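Local coordinates for protein dTDP-4-dehydrorhamnose 3,5-epimerase (PDB 6C46) that probably epimerises the C3' and C5' positions of dTDP-4-dehydro-6-deoxy-D-glucose, a step in making dTDP-L-rhamnose, at residues A[67-80]-A[119-131]. Residues are numbered along the deposited sequence; the frame is centred on the assembly and turned at random.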
# COMPACT_ATOMS: atom_id res chain seq x y z
N ARG A 67 -15.44 -13.30 -1.52
CA ARG A 67 -15.18 -13.28 -0.08
C ARG A 67 -16.05 -12.22 0.58
O ARG A 67 -16.03 -11.07 0.17
CB ARG A 67 -13.70 -12.99 0.20
CG ARG A 67 -12.73 -14.02 -0.41
CD ARG A 67 -12.12 -14.91 0.66
NE ARG A 67 -11.13 -15.85 0.11
CZ ARG A 67 -11.31 -17.16 0.03
NH1 ARG A 67 -12.45 -17.70 0.45
NH2 ARG A 67 -10.35 -17.93 -0.47
N GLY A 68 -16.80 -12.61 1.62
CA GLY A 68 -17.60 -11.64 2.37
C GLY A 68 -18.95 -12.21 2.78
O GLY A 68 -19.19 -13.40 2.56
N LEU A 69 -19.83 -11.41 3.39
CA LEU A 69 -19.55 -10.05 3.81
C LEU A 69 -18.96 -10.10 5.21
O LEU A 69 -19.53 -10.78 6.06
CB LEU A 69 -20.85 -9.21 3.79
CG LEU A 69 -21.44 -9.07 2.39
CD1 LEU A 69 -22.94 -8.75 2.45
CD2 LEU A 69 -20.65 -7.98 1.61
N HIS A 70 -17.85 -9.40 5.47
CA HIS A 70 -17.09 -9.55 6.71
C HIS A 70 -16.97 -8.23 7.45
O HIS A 70 -16.95 -7.16 6.84
CB HIS A 70 -15.66 -10.06 6.43
CG HIS A 70 -15.61 -11.40 5.76
ND1 HIS A 70 -14.58 -11.77 4.91
CD2 HIS A 70 -16.44 -12.46 5.83
CE1 HIS A 70 -14.79 -13.00 4.48
NE2 HIS A 70 -15.91 -13.45 5.02
N LEU A 71 -16.79 -8.33 8.77
CA LEU A 71 -16.58 -7.16 9.61
C LEU A 71 -16.02 -7.65 10.94
O LEU A 71 -16.03 -8.85 11.24
CB LEU A 71 -17.89 -6.38 9.83
CG LEU A 71 -18.86 -7.35 10.54
CD1 LEU A 71 -19.13 -6.95 11.98
CD2 LEU A 71 -20.16 -7.55 9.78
N GLN A 72 -15.53 -6.71 11.74
CA GLN A 72 -15.20 -6.97 13.14
C GLN A 72 -16.11 -6.10 14.00
O GLN A 72 -16.40 -4.96 13.63
CB GLN A 72 -13.70 -6.70 13.44
CG GLN A 72 -12.79 -7.76 12.82
CD GLN A 72 -11.33 -7.69 13.22
OE1 GLN A 72 -10.57 -8.61 12.94
NE2 GLN A 72 -10.93 -6.62 13.90
N LYS A 73 -16.58 -6.66 15.11
CA LYS A 73 -17.60 -6.00 15.92
C LYS A 73 -17.01 -5.03 16.94
O LYS A 73 -15.89 -5.21 17.43
CB LYS A 73 -18.44 -7.02 16.67
CG LYS A 73 -19.32 -7.90 15.79
CD LYS A 73 -20.07 -8.90 16.68
CE LYS A 73 -20.50 -10.14 15.88
NZ LYS A 73 -21.17 -11.19 16.72
N GLY A 74 -17.79 -4.01 17.28
CA GLY A 74 -17.51 -3.20 18.46
C GLY A 74 -16.21 -2.43 18.35
O GLY A 74 -15.86 -1.87 17.31
N LYS A 75 -15.44 -2.43 19.45
CA LYS A 75 -14.21 -1.66 19.48
C LYS A 75 -13.14 -2.22 18.56
O LYS A 75 -12.10 -1.58 18.38
CB LYS A 75 -13.65 -1.61 20.90
CG LYS A 75 -13.15 -2.93 21.41
CD LYS A 75 -12.90 -2.80 22.94
CE LYS A 75 -12.21 -4.01 23.51
NZ LYS A 75 -11.75 -3.69 24.89
N HIS A 76 -13.35 -3.42 17.99
CA HIS A 76 -12.43 -4.01 17.04
C HIS A 76 -12.78 -3.69 15.60
O HIS A 76 -12.03 -4.12 14.69
CB HIS A 76 -12.38 -5.53 17.25
CG HIS A 76 -11.87 -5.90 18.62
ND1 HIS A 76 -10.55 -5.77 18.96
CD2 HIS A 76 -12.51 -6.32 19.73
CE1 HIS A 76 -10.39 -6.13 20.22
NE2 HIS A 76 -11.57 -6.48 20.71
N ALA A 77 -13.83 -2.91 15.36
CA ALA A 77 -14.26 -2.62 13.99
C ALA A 77 -13.12 -1.97 13.19
O ALA A 77 -12.34 -1.18 13.72
CB ALA A 77 -15.49 -1.69 13.98
N GLN A 78 -13.03 -2.34 11.92
CA GLN A 78 -11.95 -1.90 11.04
C GLN A 78 -12.52 -1.09 9.90
O GLN A 78 -13.31 -1.63 9.12
CB GLN A 78 -11.20 -3.09 10.45
CG GLN A 78 -10.47 -3.96 11.47
CD GLN A 78 -9.95 -5.23 10.85
OE1 GLN A 78 -10.69 -5.98 10.22
NE2 GLN A 78 -8.66 -5.52 11.07
N ALA A 79 -12.11 0.18 9.79
CA ALA A 79 -12.28 0.88 8.52
C ALA A 79 -11.28 0.30 7.53
O ALA A 79 -10.17 -0.08 7.91
CB ALA A 79 -12.05 2.39 8.68
N LYS A 80 -11.68 0.21 6.25
CA LYS A 80 -10.89 -0.44 5.21
C LYS A 80 -10.73 0.50 4.02
O LYS A 80 -11.70 1.10 3.57
CB LYS A 80 -11.53 -1.76 4.77
CG LYS A 80 -11.59 -2.79 5.90
CD LYS A 80 -12.57 -3.94 5.62
CE LYS A 80 -12.69 -4.88 6.83
NZ LYS A 80 -13.89 -5.83 6.73
N PHE A 119 -11.39 2.54 -2.43
CA PHE A 119 -12.74 2.56 -1.87
C PHE A 119 -12.56 2.58 -0.36
O PHE A 119 -11.89 1.70 0.20
CB PHE A 119 -13.50 1.31 -2.35
CG PHE A 119 -14.97 1.28 -2.00
CD1 PHE A 119 -15.60 0.05 -1.77
CD2 PHE A 119 -15.74 2.42 -1.98
CE1 PHE A 119 -16.97 -0.02 -1.49
CE2 PHE A 119 -17.10 2.36 -1.70
CZ PHE A 119 -17.72 1.13 -1.45
N TYR A 120 -13.09 3.61 0.29
CA TYR A 120 -12.98 3.75 1.75
C TYR A 120 -14.28 3.28 2.38
O TYR A 120 -15.33 3.87 2.15
CB TYR A 120 -12.69 5.20 2.18
CG TYR A 120 -12.79 5.36 3.70
CD1 TYR A 120 -11.77 4.88 4.53
CD2 TYR A 120 -13.91 5.94 4.31
CE1 TYR A 120 -11.85 5.00 5.91
CE2 TYR A 120 -14.00 6.06 5.72
CZ TYR A 120 -12.96 5.59 6.50
OH TYR A 120 -13.01 5.67 7.87
N VAL A 121 -14.20 2.23 3.19
CA VAL A 121 -15.31 1.56 3.85
C VAL A 121 -15.20 1.86 5.35
O VAL A 121 -14.28 1.35 6.02
CB VAL A 121 -15.27 0.04 3.61
CG1 VAL A 121 -16.48 -0.62 4.22
CG2 VAL A 121 -15.17 -0.29 2.11
N PRO A 122 -16.09 2.65 5.92
CA PRO A 122 -15.96 3.04 7.34
C PRO A 122 -16.12 1.86 8.29
O PRO A 122 -16.66 0.81 7.94
CB PRO A 122 -17.11 4.04 7.55
CG PRO A 122 -17.52 4.48 6.13
CD PRO A 122 -17.23 3.31 5.24
N ARG A 123 -15.68 2.07 9.54
CA ARG A 123 -16.09 1.19 10.62
C ARG A 123 -17.61 1.12 10.70
O ARG A 123 -18.29 2.13 10.49
CB ARG A 123 -15.56 1.70 11.96
CG ARG A 123 -14.01 1.66 12.07
CD ARG A 123 -13.55 1.98 13.49
NE ARG A 123 -12.08 1.97 13.56
CZ ARG A 123 -11.41 2.02 14.69
NH1 ARG A 123 -12.08 2.09 15.85
NH2 ARG A 123 -10.07 2.01 14.68
N GLY A 124 -18.13 -0.06 11.05
CA GLY A 124 -19.57 -0.30 11.13
C GLY A 124 -20.18 -0.79 9.83
O GLY A 124 -21.41 -0.94 9.75
N PHE A 125 -19.37 -1.00 8.81
CA PHE A 125 -19.80 -1.55 7.54
C PHE A 125 -19.37 -2.99 7.45
O PHE A 125 -18.43 -3.41 8.12
CB PHE A 125 -19.17 -0.79 6.35
CG PHE A 125 -19.82 0.54 6.04
CD1 PHE A 125 -19.89 1.55 7.00
CD2 PHE A 125 -20.35 0.78 4.78
CE1 PHE A 125 -20.49 2.79 6.69
CE2 PHE A 125 -20.94 2.01 4.46
CZ PHE A 125 -21.03 3.01 5.44
N ALA A 126 -20.05 -3.75 6.60
CA ALA A 126 -19.53 -5.04 6.15
C ALA A 126 -18.98 -4.88 4.75
O ALA A 126 -19.39 -3.99 4.00
CB ALA A 126 -20.60 -6.14 6.17
N HIS A 127 -18.04 -5.76 4.39
CA HIS A 127 -17.31 -5.60 3.14
C HIS A 127 -17.07 -6.95 2.48
O HIS A 127 -16.86 -7.96 3.15
CB HIS A 127 -15.95 -4.91 3.39
CG HIS A 127 -15.02 -5.00 2.22
ND1 HIS A 127 -13.96 -5.89 2.18
CD2 HIS A 127 -15.00 -4.34 1.04
CE1 HIS A 127 -13.34 -5.78 1.02
NE2 HIS A 127 -13.95 -4.85 0.31
N GLY A 128 -17.07 -6.95 1.15
CA GLY A 128 -16.71 -8.16 0.43
C GLY A 128 -16.36 -7.84 -1.00
O GLY A 128 -16.54 -6.71 -1.45
N PHE A 129 -15.85 -8.84 -1.72
CA PHE A 129 -15.54 -8.61 -3.13
C PHE A 129 -15.55 -9.92 -3.90
O PHE A 129 -15.43 -11.00 -3.32
CB PHE A 129 -14.20 -7.91 -3.30
CG PHE A 129 -13.00 -8.79 -3.05
CD1 PHE A 129 -12.34 -9.38 -4.12
CD2 PHE A 129 -12.51 -8.97 -1.77
CE1 PHE A 129 -11.21 -10.17 -3.90
CE2 PHE A 129 -11.38 -9.76 -1.55
CZ PHE A 129 -10.73 -10.36 -2.61
N VAL A 130 -15.68 -9.80 -5.23
CA VAL A 130 -15.61 -10.96 -6.12
C VAL A 130 -14.59 -10.68 -7.21
O VAL A 130 -14.45 -9.53 -7.65
CB VAL A 130 -16.99 -11.28 -6.74
CG1 VAL A 130 -17.46 -10.09 -7.56
CG2 VAL A 130 -16.91 -12.55 -7.62
N VAL A 131 -13.84 -11.70 -7.60
CA VAL A 131 -12.80 -11.53 -8.61
C VAL A 131 -13.45 -11.61 -9.98
O VAL A 131 -14.10 -12.60 -10.31
CB VAL A 131 -11.69 -12.58 -8.46
CG1 VAL A 131 -10.73 -12.47 -9.62
CG2 VAL A 131 -10.96 -12.40 -7.10
O HOH W 1 -15.77 -4.10 7.21
O HOH W 2 -11.31 0.94 18.80
O HOH W 3 -14.94 -1.51 7.10
O HOH W 4 -13.08 -7.53 4.55
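Arg67 and Phe129 form an antiparallel hydrogen-bonded pair, each backbone N giving its proton to the other's O over 2.9 Å. Gly68 lies against Gly128, the CA atoms 4.1 Å apart; a CB on either would strike the opposite backbone, so glycine suits both places. A cis peptide joins Gly68 to Leu69 within a beta bulge that moves the register by one residue, and pairing resumes between His70 and His127. Leu69 CB and Leu71 CD2 both pack on the small methyl of Ala126. The ring of His70, the probable proton acceptor, lies with one face over Gly68 CA, and its NE2 is hydrogen-bonded to the carboxylate of Asp178. Farther on, Ala77 O stands 3.2 Å from Arg123 NE, over a face of the guanidinium, whose salt bridge goes to Asp143. The methyl of Ala79 packs on the Tyr120 ring, CB 3.8 Å from CE1. The long, extended Lys80 crosses His127 obliquely; its NZ donates to a water 2.6 Å away that also reaches Phe125 O, and to a second water shared with His127 ND1, while Asp91 holds His127 NE2. Lys80 N donates to Val121 O and Val121 N to Lys80 O, both hydrogen bonds of 2.8 Å. The contact thus links the two sheets of the cupin fold: strand 66-72 lies between 125-131 and 151-153 in one, whereas 118-121 runs beside 80-86 in the other.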